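Local coordinates for protein bifunctional endo-1,4-beta-xylanase A (Neocallimastix patriciarum, PDB 2VG9) that probably hydrolyses internal beta-1,4-xylosidic linkages of xylan, as an endo-acting xylanase of glycoside hydrolase family 11 with a beta jelly roll fold, at residues M1-N7 with G28-L34; S86-R92 with N197-S203; G134-K138 with S161-R167. All coordinates share one frame; numbering follows the deposited sequence.

From the N terminus, contact 1 comes first: the chain leaves strand 2-5, runs through strands 11-16 and 19-26 of the other sheet, and returns as strand 29-34 to pair with its own start. That loop is complete before contact 2 opens. Contact 2 joins the start of strand 89-100 to the end of strand 190-200 and so closes a far longer excursion, which includes the helix 174-182. Contact 3 falls wholly within that excursion and closes the base of a hairpin. Contacts 2 and 3 reach the same sheet, contact 2 at the corners where the chain passes to the sheet whose edge contact 1 ties; contacts 1 and 3 have centres about 30 Å apart.

Contact 1 of 3, residues M1-N7 with G28-L34; sequences MKFTVGN and GEGSMTL
Phe3 and Met32 form a hydrogen-bonded pair between antiparallel strands 2-5 and 29-34: Phe3 N gives to Met32 O at 2.9 Å, and Met32 N returns to Phe3 O at 2.8 Å. Val5 and Gly30 make the same exchange, with Val5 N meeting Gly30 O at 2.8 Å in a nearly straight bond (171°), while Leu34 N closes the other end on Met1 O. On the face that carries Phe3, the aromatic ring meets Leu34 edge-on, CE2 lying 3.9 Å from Leu34 CG. A chi1 of -62° brings the ring beside the backbone N of Phe3, the side on which Leu34 sits. On the other face Lys2 suits an exposed strand position, since its methylenes do the packing: CG lies 3.8 Å from Thr33 OG1, then the chain bends at chi3 and carries CE past Ser31 OG at 3.9 Å. The Ser31 hydroxyl is hydrogen-bonded to Glu43. Gly6 suits the end of the strand on two counts: at phi 90° a CB would be jammed against the carbonyl O of Val5, and it would run into Gly28 O across the contact. Strand 2-5 is outermost in one sheet of the beta jelly roll; strand 29-34 separates it from strand 40-45, bonding through its backbone to Lys41, Glu43 and Asn45. Phe3 stacks on Tyr21, and Val5 and Met32 pack on Ile23 of strand 19-26 in the sheet that faces it.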
loop_
_atom_site.group_PDB
_atom_site.type_symbol
_atom_site.label_atom_id
_atom_site.label_comp_id
_atom_site.label_asym_id
_atom_site.label_seq_id
_atom_site.Cartn_x
_atom_site.Cartn_y
_atom_site.Cartn_z
ATOM N N MET A 1 -8.602 -17.806 -10.578
ATOM C CA MET A 1 -8.209 -16.859 -11.677
ATOM C C MET A 1 -6.842 -16.191 -11.387
ATOM O O MET A 1 -6.705 -15.447 -10.417
ATOM C CB MET A 1 -9.298 -15.802 -11.873
ATOM C CG MET A 1 -9.049 -14.888 -13.035
ATOM S SD MET A 1 -9.117 -15.773 -14.599
ATOM C CE MET A 1 -8.020 -14.734 -15.580
ATOM N N LYS A 2 -5.867 -16.453 -12.267
ATOM C CA LYS A 2 -4.478 -16.037 -12.078
ATOM C C LYS A 2 -3.938 -15.052 -13.160
ATOM O O LYS A 2 -4.233 -15.163 -14.361
ATOM C CB LYS A 2 -3.580 -17.277 -11.943
ATOM C CG LYS A 2 -2.122 -16.972 -11.738
ATOM C CD LYS A 2 -1.219 -18.086 -12.277
ATOM C CE LYS A 2 -0.625 -18.949 -11.148
ATOM N NZ LYS A 2 0.362 -19.977 -11.700
ATOM N N PHE A 3 -3.119 -14.110 -12.704
ATOM C CA PHE A 3 -2.485 -13.103 -13.542
ATOM C C PHE A 3 -0.991 -13.132 -13.260
ATOM O O PHE A 3 -0.598 -13.024 -12.092
ATOM C CB PHE A 3 -3.035 -11.732 -13.197
ATOM C CG PHE A 3 -4.511 -11.619 -13.452
ATOM C CD1 PHE A 3 -4.984 -11.426 -14.753
ATOM C CD2 PHE A 3 -5.428 -11.748 -12.406
ATOM C CE1 PHE A 3 -6.358 -11.365 -15.005
ATOM C CE2 PHE A 3 -6.792 -11.667 -12.648
ATOM C CZ PHE A 3 -7.255 -11.463 -13.950
ATOM N N THR A 4 -0.194 -13.298 -14.323
ATOM C CA THR A 4 1.241 -13.539 -14.212
ATOM C C THR A 4 1.997 -12.371 -14.818
ATOM O O THR A 4 1.592 -11.837 -15.855
ATOM C CB THR A 4 1.655 -14.870 -14.870
ATOM O OG1 THR A 4 0.990 -15.943 -14.197
ATOM C CG2 THR A 4 3.177 -15.121 -14.732
ATOM N N VAL A 5 3.078 -11.956 -14.163
ATOM C CA VAL A 5 3.908 -10.881 -14.693
ATOM C C VAL A 5 5.390 -11.305 -14.790
ATOM O O VAL A 5 5.844 -12.211 -14.072
ATOM C CB VAL A 5 3.750 -9.543 -13.891
ATOM C CG1 VAL A 5 2.315 -8.975 -14.022
ATOM C CG2 VAL A 5 4.164 -9.741 -12.402
ATOM N N GLY A 6 6.121 -10.646 -15.687
ATOM C CA GLY A 6 7.537 -10.913 -15.885
ATOM C C GLY A 6 7.833 -11.971 -16.929
ATOM O O GLY A 6 8.987 -12.402 -17.075
ATOM N N ASN A 7 6.791 -12.393 -17.644
ATOM C CA ASN A 7 6.897 -13.435 -18.672
ATOM C C ASN A 7 6.247 -13.002 -20.001
ATOM O O ASN A 7 5.637 -13.813 -20.700
ATOM C CB ASN A 7 6.290 -14.755 -18.168
ATOM C CG ASN A 7 7.081 -15.370 -17.007
ATOM O OD1 ASN A 7 8.295 -15.612 -17.118
ATOM N ND2 ASN A 7 6.389 -15.632 -15.877
ATOM N N GLY A 28 11.406 -8.716 -12.385
ATOM C CA GLY A 28 11.130 -9.940 -11.655
ATOM C C GLY A 28 10.065 -10.752 -12.373
ATOM O O GLY A 28 9.779 -10.518 -13.544
ATOM N N GLU A 29 9.469 -11.701 -11.658
ATOM C CA GLU A 29 8.300 -12.454 -12.116
ATOM C C GLU A 29 7.424 -12.697 -10.901
ATOM O O GLU A 29 7.904 -12.644 -9.750
ATOM C CB GLU A 29 8.646 -13.811 -12.802
ATOM C CG GLU A 29 8.854 -15.017 -11.846
ATOM C CD GLU A 29 7.551 -15.794 -11.482
ATOM O OE1 GLU A 29 6.643 -15.906 -12.364
ATOM O OE2 GLU A 29 7.451 -16.315 -10.314
ATOM N N GLY A 30 6.148 -12.987 -11.154
ATOM C CA GLY A 30 5.216 -13.213 -10.068
ATOM C C GLY A 30 3.808 -13.385 -10.601
ATOM O O GLY A 30 3.575 -13.334 -11.813
ATOM N N SER A 31 2.874 -13.602 -9.685
ATOM C CA SER A 31 1.508 -13.797 -10.057
ATOM C C SER A 31 0.596 -13.424 -8.905
ATOM O O SER A 31 1.035 -13.334 -7.761
ATOM C CB SER A 31 1.282 -15.239 -10.501
ATOM O OG SER A 31 1.444 -16.151 -9.433
ATOM N N MET A 32 -0.657 -13.136 -9.249
ATOM C CA MET A 32 -1.708 -12.920 -8.283
ATOM C C MET A 32 -2.830 -13.841 -8.668
ATOM O O MET A 32 -3.184 -13.940 -9.835
ATOM C CB MET A 32 -2.211 -11.467 -8.313
ATOM C CG MET A 32 -3.444 -11.229 -7.401
ATOM S SD MET A 32 -4.167 -9.553 -7.494
ATOM C CE MET A 32 -2.932 -8.834 -8.506
ATOM N N THR A 33 -3.414 -14.479 -7.668
ATOM C CA THR A 33 -4.616 -15.316 -7.854
ATOM C C THR A 33 -5.708 -14.648 -7.063
ATOM O O THR A 33 -5.581 -14.509 -5.852
ATOM C CB THR A 33 -4.341 -16.794 -7.382
ATOM O OG1 THR A 33 -3.263 -17.344 -8.179
ATOM C CG2 THR A 33 -5.545 -17.690 -7.537
ATOM N N LEU A 34 -6.776 -14.225 -7.733
ATOM C CA LEU A 34 -7.942 -13.619 -7.051
ATOM C C LEU A 34 -8.681 -14.608 -6.172
ATOM O O LEU A 34 -8.710 -15.787 -6.482
ATOM C CB LEU A 34 -8.959 -13.075 -8.074
ATOM C CG LEU A 34 -8.488 -12.112 -9.141
ATOM C CD1 LEU A 34 -9.681 -11.643 -9.993
ATOM C CD2 LEU A 34 -7.722 -10.926 -8.529
#

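Contact 2 of 3, residues S86-R92 with N197-S203; sequences SASGNSR and NAEGWQS. With ACT (acetate ion), chain D.
Asn90 O is gripped from opposite faces of its carbonyl plane, by Trp201 N at 2.9 Å and by the hydroxyl Ser203 OG at 2.8 Å. The serine donor stands 46° out of that plane. It gets there because chi1 of 65° sets OG between the backbone N and the carbonyl carbon, within reach of Asn90 O; Trp44 also hydrogen-bonds this hydroxyl. Asn90 N gives back to Trp201 O, and Arg92 and Glu199 form the next hydrogen-bonded pair. Towards Ser86 the register slips by two residues, a beta bulge where the chain turns a corner. Gly89 fits there because a side chain would run into Gln202 O, and its N is held by Ser86 OG at 2.8 Å, an ST motif; the same hydroxyl is also hydrogen-bonded to Asp120. A cadmium ion lies about 4 Å from the side chain of Ser86. These strands, 89-100 and 190-200, are antiparallel neighbours in the jelly-roll sheet that in family 11 relatives curves round the xylan-binding cleft. On the face that also carries Asn90 and Trp201, the side chains of Arg92 and Glu199 lie side by side, pointing the same way, with their CG atoms 3.4 Å apart. Glu199 OE1 sits over the centre of the guanidinium face, 3.5 Å from Arg92 NH1, a salt bridge made over the flat of the group, since the oxygen is well out of the plane of the N-H bonds. Glu199 OE2 lies close to the plane of the Asn197 amide, whose ND2 reaches it at 2.6 Å, approaching from above the carboxylate plane. Arg56 in turn holds Asn197 OD1. Beside them the Asn90 amide is inclined 23° to the Trp201 indole, its OD1 3.7 Å from Trp201 CB, and its ND2 weakly bonds an acetate, probably from the crystallisation liquor.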
loop_
_atom_site.group_PDB
_atom_site.type_symbol
_atom_site.label_atom_id
_atom_site.label_comp_id
_atom_site.label_asym_id
_atom_site.label_seq_id
_atom_site.Cartn_x
_atom_site.Cartn_y
_atom_site.Cartn_z
ATOM N N SER A 86 16.356 -12.927 -0.435
ATOM C CA SER A 86 16.667 -11.506 -0.356
ATOM C C SER A 86 18.047 -11.242 -0.935
ATOM O O SER A 86 19.051 -11.642 -0.360
ATOM C CB SER A 86 16.543 -10.991 1.085
ATOM O OG SER A 86 16.768 -9.593 1.128
ATOM N N ALA A 87 18.107 -10.629 -2.107
ATOM C CA ALA A 87 19.414 -10.232 -2.660
ATOM C C ALA A 87 19.695 -8.815 -2.215
ATOM O O ALA A 87 19.556 -7.873 -3.013
ATOM C CB ALA A 87 19.413 -10.329 -4.189
ATOM N N SER A 88 20.081 -8.652 -0.958
ATOM C CA SER A 88 20.055 -7.333 -0.319
ATOM C C SER A 88 18.700 -6.659 -0.544
ATOM O O SER A 88 18.614 -5.487 -0.948
ATOM C CB SER A 88 21.185 -6.431 -0.848
ATOM O OG SER A 88 22.418 -6.918 -0.369
ATOM N N GLY A 89 17.638 -7.407 -0.303
ATOM C CA GLY A 89 16.310 -6.921 -0.651
ATOM C C GLY A 89 15.387 -6.759 0.543
ATOM O O GLY A 89 15.824 -6.760 1.697
ATOM N N ASN A 90 14.102 -6.560 0.255
ATOM C CA ASN A 90 13.135 -6.293 1.302
ATOM C C ASN A 90 11.720 -6.435 0.760
ATOM O O ASN A 90 11.507 -6.662 -0.441
ATOM C CB ASN A 90 13.374 -4.899 1.886
ATOM C CG ASN A 90 13.293 -3.798 0.848
ATOM O OD1 ASN A 90 12.204 -3.413 0.440
ATOM N ND2 ASN A 90 14.459 -3.244 0.456
ATOM N N SER A 91 10.753 -6.367 1.656
ATOM C CA SER A 91 9.374 -6.385 1.236
ATOM C C SER A 91 8.532 -5.817 2.368
ATOM O O SER A 91 9.015 -5.628 3.497
ATOM C CB SER A 91 8.920 -7.797 0.810
ATOM O OG SER A 91 9.074 -8.727 1.849
ATOM N N ARG A 92 7.276 -5.518 2.057
ATOM C CA ARG A 92 6.366 -5.009 3.048
ATOM C C ARG A 92 4.946 -5.437 2.730
ATOM O O ARG A 92 4.583 -5.668 1.559
ATOM C CB ARG A 92 6.437 -3.488 3.079
ATOM C CG ARG A 92 5.817 -2.814 1.851
ATOM C CD ARG A 92 6.043 -1.306 1.911
ATOM N NE ARG A 92 7.435 -1.035 1.587
ATOM C CZ ARG A 92 7.930 0.146 1.221
ATOM N NH1 ARG A 92 7.160 1.230 1.136
ATOM N NH2 ARG A 92 9.219 0.237 0.953
ATOM N N ASN A 197 -1.503 -4.009 0.157
ATOM C CA ASN A 197 -0.422 -4.058 -0.823
ATOM C C ASN A 197 0.741 -4.923 -0.322
ATOM O O ASN A 197 1.181 -4.758 0.796
ATOM C CB ASN A 197 0.046 -2.598 -1.061
ATOM C CG ASN A 197 1.307 -2.491 -1.933
ATOM O OD1 ASN A 197 1.320 -2.913 -3.065
ATOM N ND2 ASN A 197 2.352 -1.860 -1.400
ATOM N N ALA A 198 1.188 -5.862 -1.142
ATOM C CA ALA A 198 2.391 -6.650 -0.907
ATOM C C ALA A 198 3.399 -6.171 -1.925
ATOM O O ALA A 198 3.133 -6.254 -3.132
ATOM C CB ALA A 198 2.101 -8.169 -1.105
ATOM N N GLU A 199 4.527 -5.614 -1.483
ATOM C CA GLU A 199 5.588 -5.274 -2.446
ATOM C C GLU A 199 6.956 -5.815 -2.027
ATOM O O GLU A 199 7.207 -6.023 -0.824
ATOM C CB GLU A 199 5.635 -3.771 -2.773
ATOM C CG GLU A 199 5.783 -2.838 -1.562
ATOM C CD GLU A 199 5.591 -1.351 -1.921
ATOM O OE1 GLU A 199 6.542 -0.558 -1.757
ATOM O OE2 GLU A 199 4.517 -0.970 -2.412
ATOM N N GLY A 200 7.831 -6.011 -3.019
ATOM C CA GLY A 200 9.142 -6.586 -2.815
ATOM C C GLY A 200 10.191 -5.939 -3.707
ATOM O O GLY A 200 9.952 -5.726 -4.907
ATOM N N TRP A 201 11.338 -5.614 -3.109
ATOM C CA TRP A 201 12.486 -5.072 -3.809
ATOM C C TRP A 201 13.646 -6.048 -3.654
ATOM O O TRP A 201 14.037 -6.363 -2.515
ATOM C CB TRP A 201 12.880 -3.735 -3.211
ATOM C CG TRP A 201 14.156 -3.151 -3.783
ATOM C CD1 TRP A 201 15.403 -3.104 -3.186
ATOM C CD2 TRP A 201 14.295 -2.494 -5.043
ATOM N NE1 TRP A 201 16.305 -2.472 -4.017
ATOM C CE2 TRP A 201 15.647 -2.074 -5.153
ATOM C CE3 TRP A 201 13.402 -2.185 -6.079
ATOM C CZ2 TRP A 201 16.127 -1.407 -6.278
ATOM C CZ3 TRP A 201 13.880 -1.511 -7.191
ATOM C CH2 TRP A 201 15.233 -1.124 -7.280
ATOM N N GLN A 202 14.168 -6.551 -4.774
ATOM C CA GLN A 202 15.312 -7.487 -4.750
ATOM C C GLN A 202 15.033 -8.653 -3.771
ATOM O O GLN A 202 15.901 -9.097 -3.022
ATOM C CB GLN A 202 16.640 -6.746 -4.436
ATOM C CG GLN A 202 17.020 -5.716 -5.514
ATOM C CD GLN A 202 18.298 -4.923 -5.227
ATOM O OE1 GLN A 202 18.929 -5.036 -4.148
ATOM N NE2 GLN A 202 18.680 -4.092 -6.182
ATOM N N SER A 203 13.807 -9.151 -3.802
ATOM C CA SER A 203 13.381 -10.243 -2.935
ATOM C C SER A 203 12.442 -11.196 -3.651
ATOM O O SER A 203 11.977 -10.911 -4.766
ATOM C CB SER A 203 12.672 -9.697 -1.669
ATOM O OG SER A 203 11.463 -9.034 -2.019
HETATM C C ACT D . 16.649 0.137 -0.345
HETATM O O ACT D . 16.902 1.321 -0.708
HETATM O OXT ACT D . 15.609 -0.381 -0.827
HETATM C CH3 ACT D . 17.530 -0.619 0.610
#

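Contact 3 of 3, residues G134-K138 with S161-R167; sequences GAQYK and SVRQQKR
Tyr137 and Arg163 form the tight part of this contact. The aliphatic stem of the arginine crosses the phenol ring, with CG 4.1 Å from the ring centroid of Tyr137 in a CH-pi contact, then the guanidinium turns to 78° from the ring plane so that NH1 gives to Tyr137 OH at 2.9 Å. The oxygen lies almost in the guanidinium plane, at its edge. Ala135 is small enough to lay CB over one face of the guanidinium, 3.3 Å from Arg163 NH1, while Arg167 NE covers the centre of the opposite face; Glu116 is hydrogen-bonded to Tyr137 OH and forms a salt bridge with Arg167, and so probably offsets the gathered positive charge. Strands 135-145 and 153-163 are the arms of an antiparallel hairpin whose tip, as in family 11 relatives, probably forms the thumb over the cleft. This contact closes its base, with Val162 N reaching Lys138 O at 2.8 Å; beyond Tyr137 and Arg163 the two segments diverge. A leucine in place of Tyr137 would probably leave Arg163 NH1 and Glu116 without their shared hydroxyl and the guanidinium freer to turn. The solvent side is looser: Gln136 CB and Gln164 CG touch at 4.0 Å. Beyond the direct bond from Gln164 N to Gln136 O at 2.9 Å, a water gives to that same oxygen and accepts from Gln165 N.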
loop_
_atom_site.group_PDB
_atom_site.type_symbol
_atom_site.label_atom_id
_atom_site.label_comp_id
_atom_site.label_asym_id
_atom_site.label_seq_id
_atom_site.Cartn_x
_atom_site.Cartn_y
_atom_site.Cartn_z
ATOM N N GLY A 134 -4.911 0.893 19.493
ATOM C CA GLY A 134 -4.270 0.381 20.682
ATOM C C GLY A 134 -2.813 0.006 20.481
ATOM O O GLY A 134 -2.214 -0.668 21.337
ATOM N N ALA A 135 -2.252 0.408 19.336
ATOM C CA ALA A 135 -0.911 -0.000 18.959
ATOM C C ALA A 135 -0.057 1.203 18.586
ATOM O O ALA A 135 -0.581 2.247 18.144
ATOM C CB ALA A 135 -0.965 -0.985 17.781
ATOM N N GLN A 136 1.257 1.027 18.724
ATOM C CA GLN A 136 2.236 2.052 18.408
ATOM C C GLN A 136 2.625 2.056 16.924
ATOM O O GLN A 136 2.942 0.990 16.349
ATOM C CB GLN A 136 3.495 1.885 19.278
ATOM C CG GLN A 136 3.240 2.064 20.790
ATOM C CD GLN A 136 2.448 3.372 21.129
ATOM O OE1 GLN A 136 1.258 3.332 21.493
ATOM N NE2 GLN A 136 3.111 4.519 20.977
ATOM N N TYR A 137 2.548 3.251 16.318
ATOM C CA TYR A 137 2.962 3.461 14.937
ATOM C C TYR A 137 3.845 4.695 14.977
ATOM O O TYR A 137 3.586 5.627 15.740
ATOM C CB TYR A 137 1.773 3.758 14.011
ATOM C CG TYR A 137 0.911 2.561 13.662
ATOM C CD1 TYR A 137 1.061 1.903 12.430
ATOM C CD2 TYR A 137 -0.046 2.074 14.562
ATOM C CE1 TYR A 137 0.236 0.819 12.104
ATOM C CE2 TYR A 137 -0.842 0.951 14.240
ATOM C CZ TYR A 137 -0.695 0.339 13.034
ATOM O OH TYR A 137 -1.483 -0.767 12.702
ATOM N N LYS A 138 4.873 4.695 14.141
ATOM C CA LYS A 138 5.705 5.856 13.910
ATOM C C LYS A 138 5.228 6.509 12.635
ATOM O O LYS A 138 5.134 5.846 11.576
ATOM C CB LYS A 138 7.137 5.393 13.715
ATOM C CG LYS A 138 8.105 6.534 13.459
ATOM C CD LYS A 138 9.534 6.046 13.344
ATOM C CE LYS A 138 10.453 7.263 13.158
ATOM N NZ LYS A 138 11.866 6.866 13.311
ATOM N N SER A 161 2.830 5.506 8.220
ATOM C CA SER A 161 2.661 4.985 9.568
ATOM C C SER A 161 3.323 3.614 9.549
ATOM O O SER A 161 2.920 2.726 8.793
ATOM C CB SER A 161 1.189 4.731 9.874
ATOM O OG SER A 161 0.485 5.914 10.154
ATOM N N VAL A 162 4.304 3.412 10.415
ATOM C CA VAL A 162 4.949 2.120 10.462
ATOM C C VAL A 162 4.612 1.467 11.791
ATOM O O VAL A 162 4.963 2.003 12.852
ATOM C CB VAL A 162 6.478 2.268 10.265
ATOM C CG1 VAL A 162 7.192 0.893 10.412
ATOM C CG2 VAL A 162 6.750 2.938 8.908
ATOM N N ARG A 163 3.919 0.332 11.741
ATOM C CA ARG A 163 3.566 -0.421 12.959
ATOM C C ARG A 163 4.824 -0.951 13.649
ATOM O O ARG A 163 5.668 -1.610 13.012
ATOM C CB ARG A 163 2.651 -1.613 12.634
ATOM C CG ARG A 163 1.972 -2.172 13.870
ATOM C CD ARG A 163 1.007 -3.327 13.548
ATOM N NE ARG A 163 0.482 -3.974 14.774
ATOM C CZ ARG A 163 -0.618 -3.572 15.409
ATOM N NH1 ARG A 163 -1.324 -2.562 14.927
ATOM N NH2 ARG A 163 -1.063 -4.212 16.483
ATOM N N GLN A 164 4.936 -0.668 14.951
ATOM C CA GLN A 164 6.123 -1.048 15.716
ATOM C C GLN A 164 6.187 -2.561 15.996
ATOM O O GLN A 164 7.275 -3.149 15.979
ATOM C CB GLN A 164 6.276 -0.184 16.982
ATOM C CG GLN A 164 6.443 1.322 16.623
ATOM C CD GLN A 164 7.625 1.551 15.685
ATOM O OE1 GLN A 164 7.471 1.793 14.480
ATOM N NE2 GLN A 164 8.802 1.423 16.221
ATOM N N GLN A 165 5.018 -3.172 16.201
ATOM C CA GLN A 165 4.901 -4.622 16.450
ATOM C C GLN A 165 4.324 -5.242 15.167
ATOM O O GLN A 165 3.122 -5.096 14.915
ATOM C CB GLN A 165 3.963 -4.859 17.638
ATOM C CG GLN A 165 4.044 -6.256 18.299
ATOM C CD GLN A 165 2.837 -6.600 19.255
ATOM O OE1 GLN A 165 2.113 -5.707 19.746
ATOM N NE2 GLN A 165 2.637 -7.923 19.511
ATOM N N LYS A 166 5.157 -5.926 14.375
ATOM C CA LYS A 166 4.724 -6.509 13.111
ATOM C C LYS A 166 3.574 -7.502 13.278
ATOM O O LYS A 166 3.560 -8.321 14.209
ATOM C CB LYS A 166 5.883 -7.240 12.457
ATOM C CG LYS A 166 6.957 -6.345 11.893
ATOM C CD LYS A 166 8.198 -7.201 11.605
ATOM C CE LYS A 166 9.368 -6.337 11.101
ATOM N NZ LYS A 166 10.468 -7.208 10.572
ATOM N N ARG A 167 2.630 -7.483 12.344
ATOM C CA ARG A 167 1.594 -8.483 12.365
ATOM C C ARG A 167 1.083 -8.752 10.949
ATOM O O ARG A 167 1.418 -8.009 10.024
ATOM C CB ARG A 167 0.471 -8.021 13.288
ATOM C CG ARG A 167 -0.261 -6.809 12.771
ATOM C CD ARG A 167 -1.470 -6.473 13.631
ATOM N NE ARG A 167 -2.168 -5.307 13.064
ATOM C CZ ARG A 167 -3.356 -4.868 13.477
ATOM N NH1 ARG A 167 -3.972 -5.470 14.505
ATOM N NH2 ARG A 167 -3.905 -3.803 12.888
HETATM O O HOH W 1 2.659 -1.650 17.030
#